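Local coordinates for molybdenum-pterin-binding protein 2 (Clostridium pasteurianum, PDB 1GUT), which binds molybdenum as a small oxyanion-binding molbindin of the Mop family, built here as an assembly of six chains, at residues A[24-29]-A[34-39]; A[14-19]-A[42-47]. All blocks are in the same frame, centred on the assembly; numbering follows the deposited sequence.

Interaction 1 (A[24-29]-A[34-39])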
ATOM      1  N   GLU A  24     -13.279   3.293  10.433  1.00  9.89           N
ATOM      2  CA  GLU A  24     -12.228   4.259  10.685  1.00 11.08           C
ATOM      3  C   GLU A  24     -11.972   4.297  12.179  1.00 11.16           C
ATOM      4  O   GLU A  24     -12.876   4.546  12.968  1.00 11.51           O
ATOM      5  CB  GLU A  24     -12.636   5.641  10.176  1.00 12.40           C
ATOM      6  CG  GLU A  24     -11.521   6.683  10.345  1.00 15.60           C
ATOM      7  CD  GLU A  24     -11.985   8.076   9.985  1.00 20.90           C
ATOM      8  OE1 GLU A  24     -12.676   8.215   8.975  1.00 23.36           O
ATOM      9  OE2 GLU A  24     -11.660   9.041  10.706  1.00 25.86           O
ATOM     10  N   VAL A  25     -10.738   4.033  12.569  1.00 10.26           N
ATOM     11  CA  VAL A  25     -10.314   4.020  13.956  1.00 10.71           C
ATOM     12  C   VAL A  25      -9.283   5.132  14.147  1.00 10.30           C
ATOM     13  O   VAL A  25      -8.302   5.204  13.391  1.00 11.24           O
ATOM     14  CB  VAL A  25      -9.626   2.650  14.278  1.00 10.41           C
ATOM     15  CG1 VAL A  25      -9.270   2.540  15.787  1.00 13.12           C
ATOM     16  CG2 VAL A  25     -10.508   1.487  13.844  1.00 11.89           C
ATOM     17  N   VAL A  26      -9.477   5.988  15.147  1.00 11.00           N
ATOM     18  CA  VAL A  26      -8.514   7.065  15.440  1.00 11.63           C
ATOM     19  C   VAL A  26      -7.905   6.795  16.799  1.00 11.58           C
ATOM     20  O   VAL A  26      -8.630   6.584  17.783  1.00 11.43           O
ATOM     21  CB  VAL A  26      -9.194   8.460  15.413  1.00 12.38           C
ATOM     22  CG1 VAL A  26      -8.191   9.569  15.619  1.00 13.72           C
ATOM     23  CG2 VAL A  26      -9.917   8.661  14.070  1.00 13.82           C
ATOM     24  N   LEU A  27      -6.579   6.759  16.842  1.00 12.02           N
ATOM     25  CA  LEU A  27      -5.847   6.494  18.069  1.00 13.12           C
ATOM     26  C   LEU A  27      -5.029   7.704  18.471  1.00 13.10           C
ATOM     27  O   LEU A  27      -4.382   8.336  17.636  1.00 12.84           O
ATOM     28  CB  LEU A  27      -4.824   5.374  17.849  1.00 15.40           C
ATOM     29  CG  LEU A  27      -5.181   3.986  17.364  1.00 18.32           C
ATOM     30  CD1 LEU A  27      -3.903   3.136  17.415  1.00 21.72           C
ATOM     31  CD2 LEU A  27      -6.231   3.413  18.277  1.00 21.06           C
ATOM     32  N   GLU A  28      -5.027   8.003  19.752  1.00 12.88           N
ATOM     33  CA  GLU A  28      -4.185   9.077  20.273  1.00 14.68           C
ATOM     34  C   GLU A  28      -2.909   8.391  20.756  1.00 15.56           C
ATOM     35  O   GLU A  28      -2.964   7.520  21.624  1.00 15.56           O
ATOM     36  CB  GLU A  28      -4.867   9.755  21.464  1.00 15.65           C
ATOM     37  CG  GLU A  28      -3.977  10.729  22.226  1.00 18.28           C
ATOM     38  CD  GLU A  28      -4.429  10.949  23.674  1.00 23.44           C
ATOM     39  OE1 GLU A  28      -5.546  10.518  24.080  1.00 27.53           O
ATOM     40  OE2 GLU A  28      -3.649  11.562  24.423  1.00 26.60           O
ATOM     41  N   ILE A  29      -1.764   8.762  20.201  1.00 15.63           N
ATOM     42  CA  ILE A  29      -0.526   8.109  20.613  1.00 17.97           C
ATOM     43  C   ILE A  29       0.243   9.020  21.559  1.00 20.35           C
ATOM     44  O   ILE A  29      -0.230  10.118  21.861  1.00 20.88           O
ATOM     45  CB  ILE A  29       0.288   7.641  19.378  1.00 17.46           C
ATOM     46  CG1 ILE A  29       0.716   8.826  18.530  1.00 17.77           C
ATOM     47  CG2 ILE A  29      -0.552   6.656  18.533  1.00 17.21           C
ATOM     48  CD1 ILE A  29       1.711   8.428  17.439  1.00 17.25           C
ATOM     49  N   LYS A  34      -2.422  12.096  16.642  1.00 18.88           N
ATOM     50  CA  LYS A  34      -3.388  11.074  16.245  1.00 17.95           C
ATOM     51  C   LYS A  34      -2.985  10.247  15.063  1.00 16.50           C
ATOM     52  O   LYS A  34      -2.361  10.745  14.128  1.00 16.98           O
ATOM     53  CB  LYS A  34      -4.742  11.709  15.910  1.00 19.29           C
ATOM     54  CG  LYS A  34      -5.248  12.578  17.000  1.00 22.09           C
ATOM     55  CD  LYS A  34      -6.627  13.118  16.751  1.00 27.22           C
ATOM     56  CE  LYS A  34      -7.035  13.878  17.999  1.00 29.89           C
ATOM     57  NZ  LYS A  34      -6.468  13.213  19.228  1.00 32.28           N
ATOM     58  N   ILE A  35      -3.348   8.975  15.126  1.00 13.62           N
ATOM     59  CA  ILE A  35      -3.114   8.046  14.024  1.00 12.92           C
ATOM     60  C   ILE A  35      -4.480   7.549  13.605  1.00 12.44           C
ATOM     61  O   ILE A  35      -5.274   7.117  14.433  1.00 12.89           O
ATOM     62  CB  ILE A  35      -2.250   6.837  14.455  1.00 13.52           C
ATOM     63  CG1 ILE A  35      -0.809   7.278  14.740  1.00 17.10           C
ATOM     64  CG2 ILE A  35      -2.347   5.719  13.370  1.00 15.36           C
ATOM     65  CD1 ILE A  35      -0.027   7.642  13.509  1.00 20.35           C
ATOM     66  N   THR A  36      -4.759   7.619  12.308  1.00 10.98           N
ATOM     67  CA  THR A  36      -6.028   7.186  11.734  1.00 10.90           C
ATOM     68  C   THR A  36      -5.795   5.935  10.899  1.00 10.42           C
ATOM     69  O   THR A  36      -4.864   5.866  10.087  1.00 10.29           O
ATOM     70  CB  THR A  36      -6.597   8.301  10.856  1.00 11.67           C
ATOM     71  OG1 THR A  36      -6.802   9.464  11.666  1.00 13.34           O
ATOM     72  CG2 THR A  36      -7.986   7.945  10.307  1.00 13.63           C
ATOM     73  N   SER A  37      -6.669   4.958  11.101  1.00 10.59           N
ATOM     74  CA  SER A  37      -6.592   3.675  10.425  1.00 10.66           C
ATOM     75  C   SER A  37      -7.920   3.329   9.799  1.00 10.04           C
ATOM     76  O   SER A  37      -8.964   3.558  10.401  1.00 10.64           O
ATOM     77  CB  SER A  37      -6.311   2.604  11.487  1.00 11.74           C
ATOM     78  OG  SER A  37      -6.403   1.284  10.974  1.00 12.58           O
ATOM     79  N   ILE A  38      -7.908   2.787   8.578  1.00  9.42           N
ATOM     80  CA  ILE A  38      -9.144   2.288   7.978  1.00 10.71           C
ATOM     81  C   ILE A  38      -8.931   0.791   7.804  1.00 11.33           C
ATOM     82  O   ILE A  38      -8.027   0.371   7.074  1.00 12.65           O
ATOM     83  CB  ILE A  38      -9.510   3.027   6.672  1.00 10.73           C
ATOM     84  CG1 ILE A  38      -9.892   4.456   7.024  1.00 12.25           C
ATOM     85  CG2 ILE A  38     -10.649   2.306   5.898  1.00 12.73           C
ATOM     86  CD1 ILE A  38     -10.102   5.357   5.812  1.00 15.99           C
ATOM     87  N   ILE A  39      -9.717  -0.001   8.534  1.00 10.90           N
ATOM     88  CA  ILE A  39      -9.630  -1.457   8.511  1.00 12.40           C
ATOM     89  C   ILE A  39     -10.983  -2.042   8.167  1.00 11.91           C
ATOM     90  O   ILE A  39     -11.958  -1.310   8.004  1.00 11.81           O
ATOM     91  CB  ILE A  39      -9.153  -2.018   9.882  1.00 13.85           C
ATOM     92  CG1 ILE A  39     -10.090  -1.560  10.996  1.00 14.58           C
ATOM     93  CG2 ILE A  39      -7.726  -1.597  10.178  1.00 15.36           C
ATOM     94  CD1 ILE A  39      -9.780  -2.140  12.388  1.00 16.92           C
TER

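Interaction 2 (A[14-19]-A[42-47])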
ATOM      1  N   VAL A  14      -9.685   7.036  20.294  1.00 11.99           N
ATOM      2  CA  VAL A  14     -10.455   8.238  20.590  1.00 13.17           C
ATOM      3  C   VAL A  14     -11.583   8.472  19.589  1.00 13.65           C
ATOM      4  O   VAL A  14     -12.424   9.362  19.773  1.00 16.08           O
ATOM      5  CB  VAL A  14      -9.587   9.512  20.726  1.00 13.02           C
ATOM      6  CG1 VAL A  14      -8.674   9.404  21.931  1.00 14.66           C
ATOM      7  CG2 VAL A  14      -8.763   9.795  19.443  1.00 12.88           C
ATOM      8  N   GLY A  15     -11.609   7.687  18.523  1.00 13.49           N
ATOM      9  CA  GLY A  15     -12.663   7.798  17.531  1.00 14.35           C
ATOM     10  C   GLY A  15     -12.875   6.480  16.815  1.00 13.91           C
ATOM     11  O   GLY A  15     -11.930   5.763  16.520  1.00 12.70           O
ATOM     12  N   LEU A  16     -14.129   6.177  16.516  1.00 14.02           N
ATOM     13  CA  LEU A  16     -14.494   4.965  15.786  1.00 14.20           C
ATOM     14  C   LEU A  16     -15.736   5.254  14.974  1.00 14.02           C
ATOM     15  O   LEU A  16     -16.748   5.689  15.529  1.00 14.98           O
ATOM     16  CB  LEU A  16     -14.740   3.799  16.750  1.00 14.28           C
ATOM     17  CG  LEU A  16     -15.177   2.460  16.157  1.00 16.77           C
ATOM     18  CD1 LEU A  16     -14.125   1.906  15.210  1.00 17.63           C
ATOM     19  CD2 LEU A  16     -15.409   1.488  17.307  1.00 19.38           C
ATOM     20  N   LYS A  17     -15.664   5.056  13.658  1.00 12.44           N
ATOM     21  CA  LYS A  17     -16.813   5.273  12.781  1.00 13.45           C
ATOM     22  C   LYS A  17     -16.926   4.042  11.912  1.00 13.29           C
ATOM     23  O   LYS A  17     -16.008   3.719  11.171  1.00 11.84           O
ATOM     24  CB  LYS A  17     -16.607   6.544  11.943  1.00 14.83           C
ATOM     25  CG  LYS A  17     -17.760   6.849  10.988  1.00 17.54           C
ATOM     26  CD  LYS A  17     -17.663   8.268  10.405  1.00 20.97           C
ATOM     27  CE  LYS A  17     -16.407   8.470   9.537  1.00 22.50           C
ATOM     28  NZ  LYS A  17     -16.326   9.849   8.913  1.00 22.48           N
ATOM     29  N   LYS A  18     -18.043   3.342  12.009  1.00 12.85           N
ATOM     30  CA  LYS A  18     -18.246   2.121  11.274  1.00 13.77           C
ATOM     31  C   LYS A  18     -18.985   2.347   9.982  1.00 14.00           C
ATOM     32  O   LYS A  18     -19.973   3.065   9.926  1.00 15.99           O
ATOM     33  CB  LYS A  18     -19.080   1.152  12.124  1.00 14.25           C
ATOM     34  CG  LYS A  18     -18.362   0.681  13.358  1.00 16.24           C
ATOM     35  CD  LYS A  18     -19.213  -0.229  14.244  1.00 19.53           C
ATOM     36  CE  LYS A  18     -18.422  -0.639  15.500  1.00 23.98           C
ATOM     37  NZ  LYS A  18     -19.177  -1.590  16.379  1.00 26.88           N
ATOM     38  N   GLY A  19     -18.479   1.723   8.937  1.00 13.95           N
ATOM     39  CA  GLY A  19     -19.143   1.752   7.645  1.00 14.96           C
ATOM     40  C   GLY A  19     -19.740   0.375   7.397  1.00 16.36           C
ATOM     41  O   GLY A  19     -19.988  -0.392   8.326  1.00 17.55           O
ATOM     42  N   ASP A  42     -15.153  -6.294   9.748  1.00 15.31           N
ATOM     43  CA  ASP A  42     -15.009  -7.603  10.370  1.00 17.93           C
ATOM     44  C   ASP A  42     -13.929  -7.586  11.445  1.00 17.71           C
ATOM     45  O   ASP A  42     -14.079  -8.193  12.495  1.00 17.99           O
ATOM     46  CB  ASP A  42     -14.615  -8.646   9.313  1.00 19.69           C
ATOM     47  CG  ASP A  42     -15.729  -8.969   8.337  1.00 24.11           C
ATOM     48  OD1 ASP A  42     -16.915  -8.755   8.669  1.00 28.35           O
ATOM     49  OD2 ASP A  42     -15.499  -9.459   7.206  1.00 28.07           O
ATOM     50  N   SER A  43     -12.832  -6.873  11.192  1.00 17.70           N
ATOM     51  CA  SER A  43     -11.751  -6.836  12.167  1.00 17.76           C
ATOM     52  C   SER A  43     -12.123  -6.052  13.402  1.00 18.09           C
ATOM     53  O   SER A  43     -11.645  -6.344  14.497  1.00 18.63           O
ATOM     54  CB  SER A  43     -10.478  -6.235  11.564  1.00 18.58           C
ATOM     55  OG  SER A  43      -9.979  -7.076  10.555  1.00 19.32           O
ATOM     56  N   VAL A  44     -12.904  -5.000  13.229  1.00 18.30           N
ATOM     57  CA  VAL A  44     -13.321  -4.230  14.381  1.00 19.57           C
ATOM     58  C   VAL A  44     -14.057  -5.134  15.327  1.00 20.49           C
ATOM     59  O   VAL A  44     -13.799  -5.130  16.534  1.00 19.99           O
ATOM     60  CB  VAL A  44     -14.199  -3.045  13.967  1.00 19.89           C
ATOM     61  CG1 VAL A  44     -15.009  -2.516  15.165  1.00 20.56           C
ATOM     62  CG2 VAL A  44     -13.342  -1.980  13.369  1.00 21.64           C
ATOM     63  N   GLU A  45     -14.925  -5.960  14.749  1.00 21.90           N
ATOM     64  CA  GLU A  45     -15.734  -6.892  15.509  1.00 23.29           C
ATOM     65  C   GLU A  45     -14.902  -8.008  16.126  1.00 24.28           C
ATOM     66  O   GLU A  45     -15.014  -8.293  17.321  1.00 24.97           O
ATOM     67  CB  GLU A  45     -16.830  -7.468  14.601  1.00 23.83           C
ATOM     68  CG  GLU A  45     -17.692  -6.382  13.967  1.00 25.56           C
ATOM     69  CD  GLU A  45     -18.741  -6.932  13.013  1.00 27.86           C
ATOM     70  OE1 GLU A  45     -18.588  -8.085  12.555  1.00 29.81           O
ATOM     71  OE2 GLU A  45     -19.719  -6.213  12.716  1.00 30.00           O
ATOM     72  N   GLU A  46     -14.053  -8.623  15.309  1.00 24.37           N
ATOM     73  CA  GLU A  46     -13.230  -9.729  15.776  1.00 24.74           C
ATOM     74  C   GLU A  46     -12.223  -9.307  16.840  1.00 24.31           C
ATOM     75  O   GLU A  46     -11.999 -10.037  17.812  1.00 25.41           O
ATOM     76  CB  GLU A  46     -12.544 -10.401  14.587  1.00 25.19           C
ATOM     77  CG  GLU A  46     -13.549 -10.939  13.578  1.00 28.29           C
ATOM     78  CD  GLU A  46     -12.933 -11.904  12.583  1.00 32.02           C
ATOM     79  OE1 GLU A  46     -11.699 -12.116  12.662  1.00 35.35           O
ATOM     80  OE2 GLU A  46     -13.682 -12.454  11.729  1.00 32.99           O
ATOM     81  N   LEU A  47     -11.613  -8.139  16.662  1.00 24.16           N
ATOM     82  CA  LEU A  47     -10.639  -7.638  17.628  1.00 23.69           C
ATOM     83  C   LEU A  47     -11.315  -6.907  18.783  1.00 24.19           C
ATOM     84  O   LEU A  47     -10.661  -6.562  19.746  1.00 24.93           O
ATOM     85  CB  LEU A  47      -9.606  -6.700  16.974  1.00 23.68           C
ATOM     86  CG  LEU A  47      -8.678  -7.244  15.882  1.00 23.12           C
ATOM     87  CD1 LEU A  47      -7.712  -6.163  15.420  1.00 22.89           C
ATOM     88  CD2 LEU A  47      -7.914  -8.478  16.333  1.00 24.46           C
TER
HETATM   89  O   HOH W   1     -20.308  -3.888  14.143  1.00 30.01           O

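Interaction 1 (A[24-29]-A[34-39])
Ile35, Val25 and Lys34 lose most surface in this pairing, two antiparallel strand segments whose axes come within 4.6 Å. Ile35 and Leu27 form one hydrogen-bonded pair: Leu27 N reaches Ile35 O at 2.8 Å, almost straight at 175°, and Ile35 N returns the bond to Leu27 O. The side chain of Ile35 rises on the face it shares with Leu27 and Val25, where its CG1 is met by both CG2 and CD1 of Ile29, each at 3.9 Å; with CG1 of Ile29 wedged between its own backbone N and carbonyl carbon (chi1 63°), both atoms can bear on that one methylene. Two residues back along its strand, Val25 forms the second hydrogen-bonded pair, with Ser37, and its CG2 lies 4.0 Å from Ile39 CD1. Ser37 OG is hydrogen-bonded to Val64 O of the second subunit. On the opposite face Lys34 lays its alkyl chain obliquely over Val26, CD to CG1 at 4.0 Å, while Thr36 CG2 packs 3.8 Å from Glu24 CG. Thr36 N donates a hydrogen bond to Asn7 OD1 of the second subunit. The four-residue connection makes these antiparallel strands a beta hairpin, here within the small sheet of the OB-related TOBE domain.

Interaction 2 (A[14-19]-A[42-47])
Leu16 and Lys18 reach from one strand to Val44, a small apolar contact that sets helix 41-47 beside the antiparallel sheet of this TOBE domain. A classic beta bulge interrupts strand 8-18 here, Val14 and Gly15 together facing Val26 of the neighbouring strand. Just past the bulge comes Leu16, its side chain directed toward the helix. CG stands opposite the backbone N (chi1 178°), and CD1 ends 4.4 Å from Val44 CG2, a loose van der Waals approach; the same side chain also packs on Val25. Lys17 points the other way, to a long, weak ion pair with Glu24. Lys18 returns to the helix side. Its chain, extended beyond CG, crosses the valine slantwise and touches it with CE alone, 3.9 Å from Val44 CG1. The valine thus offers one methyl to each strand residue, while Ala23 and Ile39 also pack against it. The helix turn carrying it is closed by backbone bonds from Glu46 N to Asp42 O and from Leu47 N to Ser43 O. At the outer edge the charged ends of Lys18 and Glu45 do not touch: NZ and OE2 are 5.9 Å apart. One water spans the gap, donating to Glu45 OE2 at 2.8 Å and accepting a weak bond from Lys18 NZ at 3.4 Å.

In the fold
Strand 22-29 is the shared element: interaction 1 pairs it with 34-39 along one side, while strand 8-18, which carries the first half of interaction 2, runs along its other side. One join lies at the bulge, where Val26 O and N probably hydrogen-bond Val14 N and Gly15 O, each at 2.8 Å. A second join follows the chain from strand 34-40 into helix 41-47, with Ile39 CD1 packed 3.7 Å from Val44 CG2. The two centres are 10 Å apart, and both contacts touch the third subunit. No oxyanion is bound in this apo model; a bound magnesium ion lies about 10 Å from the Ile38 side chain.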